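Local coordinates for exoenzyme S (Pseudomonas aeruginosa, PDB 6GN8), which acts as a secreted toxin that probably combines GTPase activation with ADP-ribosyl transfer, the latter being the job of the domain in this chain, at residues S136-V141 with N169-L174. The protein carries 2 engineered substitutions. Residues are numbered along the deposited sequence; the frame is centred on the assembly and turned at random.
Sequences SLNPGV and NAKAIL. Engineered in segment 169-174: Ala170 (natural residue Glu), Ala172 (natural residue Glu).
Ser136, which ends the Ser-Thr-Ser strand of an ADP-ribosyltransferase fold, faces Ala172 of strand 172-175 in an antiparallel, non-hydrogen-bonded pair, their side chains on one face of the sheet. Ala170 and Ala172 are both engineered from Glu, and these positions flank Lys171 in what is naturally a Glu-X-Glu motif, as in the catalytic motif of this toxin family. Next to the pair, Leu137 N donates to Lys171 O at 3.0 Å. Ser136 OG lies 2.8 Å from Ala170 O and 2.9 Å from Asn138 O, both within hydrogen-bonding reach; which of the two takes the hydroxyl proton is not settled. Asn138 places its amide with CG anti to the backbone N (chi1 -163°), and ND2 donates almost straight (163°) to Asn169 O at 2.9 Å. The acceptor lies close to the plane of the amide, whereas ND2 itself stands above the plane of the Asn169 carbonyl, 42° out of it. Three successive carbonyls, those of Asn169, Ala170 and Lys171, thus turn to the segment that runs on from the Ser-Thr-Ser strand, in the region of the phosphate-nicotinamide loop of related enzymes. The loop that leads into strand 172-175, which corresponds to the ARTT loop of such transferases, is further tied by Asn166, whose side chain bonds Lys171 N and Asn169 OD1. Two apolar contacts complete the join. Ile173 CD1 meets Leu137 CG at 3.8 Å, the two side chains crossing at a slant beside Val106 of strand 106-112. Poorly ordered Val141 sets CG2 against Ala170 CB, also at 3.8 Å. The Lys171 chain bends at its third torsion, and CE passes 4.1 Å from Asn138 CB.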
ATOM      1  N   SER C 136      22.117  17.967  18.738  1.00 40.23           N
ATOM      2  CA  SER C 136      21.722  19.223  19.341  1.00 40.48           C
ATOM      3  C   SER C 136      20.299  19.592  18.873  1.00 44.97           C
ATOM      4  O   SER C 136      19.961  19.328  17.723  1.00 43.87           O
ATOM      5  CB  SER C 136      22.744  20.294  18.956  1.00 43.09           C
ATOM      6  OG  SER C 136      22.206  21.601  18.784  1.00 54.99           O
ATOM      7  N   LEU C 137      19.496  20.222  19.753  1.00 43.78           N
ATOM      8  CA  LEU C 137      18.140  20.738  19.449  1.00 45.13           C
ATOM      9  C   LEU C 137      18.233  22.060  18.708  1.00 54.78           C
ATOM     10  O   LEU C 137      17.265  22.495  18.103  1.00 55.25           O
ATOM     11  CB  LEU C 137      17.301  20.946  20.723  1.00 45.73           C
ATOM     12  CG  LEU C 137      16.486  19.784  21.253  1.00 49.85           C
ATOM     13  CD1 LEU C 137      15.979  20.089  22.624  1.00 50.97           C
ATOM     14  CD2 LEU C 137      15.302  19.454  20.343  1.00 48.53           C
ATOM     15  N   ASN C 138      19.401  22.699  18.785  1.00 56.06           N
ATOM     16  CA  ASN C 138      19.740  23.973  18.157  1.00 58.30           C
ATOM     17  C   ASN C 138      20.233  23.725  16.695  1.00 66.85           C
ATOM     18  O   ASN C 138      21.310  23.143  16.551  1.00 67.29           O
ATOM     19  CB  ASN C 138      20.824  24.641  19.025  1.00 54.02           C
ATOM     20  CG  ASN C 138      21.045  26.098  18.800  1.00 84.27           C
ATOM     21  OD1 ASN C 138      20.956  26.608  17.678  1.00 88.20           O
ATOM     22  ND2 ASN C 138      21.367  26.800  19.877  1.00 73.67           N
ATOM     23  N   PRO C 139      19.498  24.107  15.605  1.00 67.49           N
ATOM     24  CA  PRO C 139      20.007  23.821  14.234  1.00 68.99           C
ATOM     25  C   PRO C 139      21.298  24.584  13.873  1.00 82.12           C
ATOM     26  O   PRO C 139      22.112  24.082  13.094  1.00 80.66           O
ATOM     27  CB  PRO C 139      18.847  24.243  13.307  1.00 69.52           C
ATOM     28  CG  PRO C 139      17.648  24.395  14.199  1.00 73.78           C
ATOM     29  CD  PRO C 139      18.190  24.793  15.550  1.00 69.82           C
ATOM     30  N   GLY C 140      21.468  25.772  14.469  1.00 86.19           N
ATOM     31  CA  GLY C 140      22.589  26.682  14.252  1.00 88.91           C
ATOM     32  C   GLY C 140      23.957  26.148  14.614  1.00 98.97           C
ATOM     33  O   GLY C 140      24.865  26.168  13.771  1.00 98.75           O
ATOM     34  N   VAL C 141      24.120  25.649  15.864  1.00100.03           N
ATOM     35  CA  VAL C 141      25.398  25.098  16.365  1.00101.49           C
ATOM     36  C   VAL C 141      25.767  23.751  15.622  1.00109.00           C
ATOM     37  O   VAL C 141      26.756  23.098  15.988  1.00108.16           O
ATOM     38  CB  VAL C 141      25.466  24.964  17.925  1.00105.35           C
ATOM     39  CG1 VAL C 141      25.461  26.331  18.603  1.00105.87           C
ATOM     40  CG2 VAL C 141      24.351  24.093  18.471  1.00104.99           C
ATOM     41  N   ASN C 169      24.826  27.061  24.228  1.00 48.39           N
ATOM     42  CA  ASN C 169      23.402  26.739  24.345  1.00 48.13           C
ATOM     43  C   ASN C 169      23.017  25.688  23.268  1.00 50.22           C
ATOM     44  O   ASN C 169      22.008  25.829  22.564  1.00 51.01           O
ATOM     45  CB  ASN C 169      22.547  28.011  24.278  1.00 47.74           C
ATOM     46  CG  ASN C 169      21.070  27.803  24.506  1.00 65.47           C
ATOM     47  OD1 ASN C 169      20.629  27.113  25.448  1.00 62.87           O
ATOM     48  ND2 ASN C 169      20.280  28.406  23.633  1.00 50.90           N
ATOM     49  N   ALA C 170      23.834  24.624  23.154  1.00 43.52           N
ATOM     50  CA  ALA C 170      23.622  23.582  22.139  1.00 42.68           C
ATOM     51  C   ALA C 170      22.401  22.700  22.425  1.00 48.20           C
ATOM     52  O   ALA C 170      21.921  22.035  21.515  1.00 50.11           O
ATOM     53  CB  ALA C 170      24.869  22.716  22.019  1.00 42.68           C
ATOM     54  N   LYS C 171      21.890  22.694  23.665  1.00 45.99           N
ATOM     55  CA  LYS C 171      20.724  21.903  24.094  1.00 47.12           C
ATOM     56  C   LYS C 171      20.874  20.472  23.534  1.00 50.34           C
ATOM     57  O   LYS C 171      20.134  20.044  22.640  1.00 50.66           O
ATOM     58  CB  LYS C 171      19.395  22.581  23.665  1.00 50.38           C
ATOM     59  CG  LYS C 171      19.201  24.028  24.173  1.00 52.63           C
ATOM     60  CD  LYS C 171      17.955  24.703  23.549  1.00 61.64           C
ATOM     61  CE  LYS C 171      18.106  25.007  22.067  1.00 66.21           C
ATOM     62  NZ  LYS C 171      16.914  25.677  21.495  1.00 77.65           N
ATOM     63  N   ALA C 172      21.910  19.773  24.015  1.00 45.17           N
ATOM     64  CA  ALA C 172      22.270  18.458  23.491  1.00 43.42           C
ATOM     65  C   ALA C 172      21.341  17.342  23.915  1.00 46.95           C
ATOM     66  O   ALA C 172      20.873  17.266  25.056  1.00 47.75           O
ATOM     67  CB  ALA C 172      23.698  18.105  23.884  1.00 43.10           C
ATOM     68  N   ILE C 173      21.091  16.468  22.968  1.00 43.46           N
ATOM     69  CA  ILE C 173      20.359  15.238  23.186  1.00 44.88           C
ATOM     70  C   ILE C 173      21.321  14.134  22.774  1.00 48.32           C
ATOM     71  O   ILE C 173      21.808  14.128  21.643  1.00 46.63           O
ATOM     72  CB  ILE C 173      18.965  15.172  22.523  1.00 48.33           C
ATOM     73  CG1 ILE C 173      18.019  16.174  23.242  1.00 50.03           C
ATOM     74  CG2 ILE C 173      18.401  13.726  22.596  1.00 49.27           C
ATOM     75  CD1 ILE C 173      16.606  16.300  22.728  1.00 61.42           C
ATOM     76  N   LEU C 174      21.708  13.300  23.754  1.00 45.12           N
ATOM     77  CA  LEU C 174      22.648  12.206  23.539  1.00 43.95           C
ATOM     78  C   LEU C 174      21.954  10.874  23.302  1.00 48.72           C
ATOM     79  O   LEU C 174      21.052  10.497  24.046  1.00 49.60           O
ATOM     80  CB  LEU C 174      23.619  12.058  24.724  1.00 43.27           C
ATOM     81  CG  LEU C 174      24.255  13.317  25.285  1.00 46.03           C
ATOM     82  CD1 LEU C 174      25.151  12.969  26.451  1.00 45.92           C
ATOM     83  CD2 LEU C 174      25.017  14.124  24.208  1.00 43.25           C
TER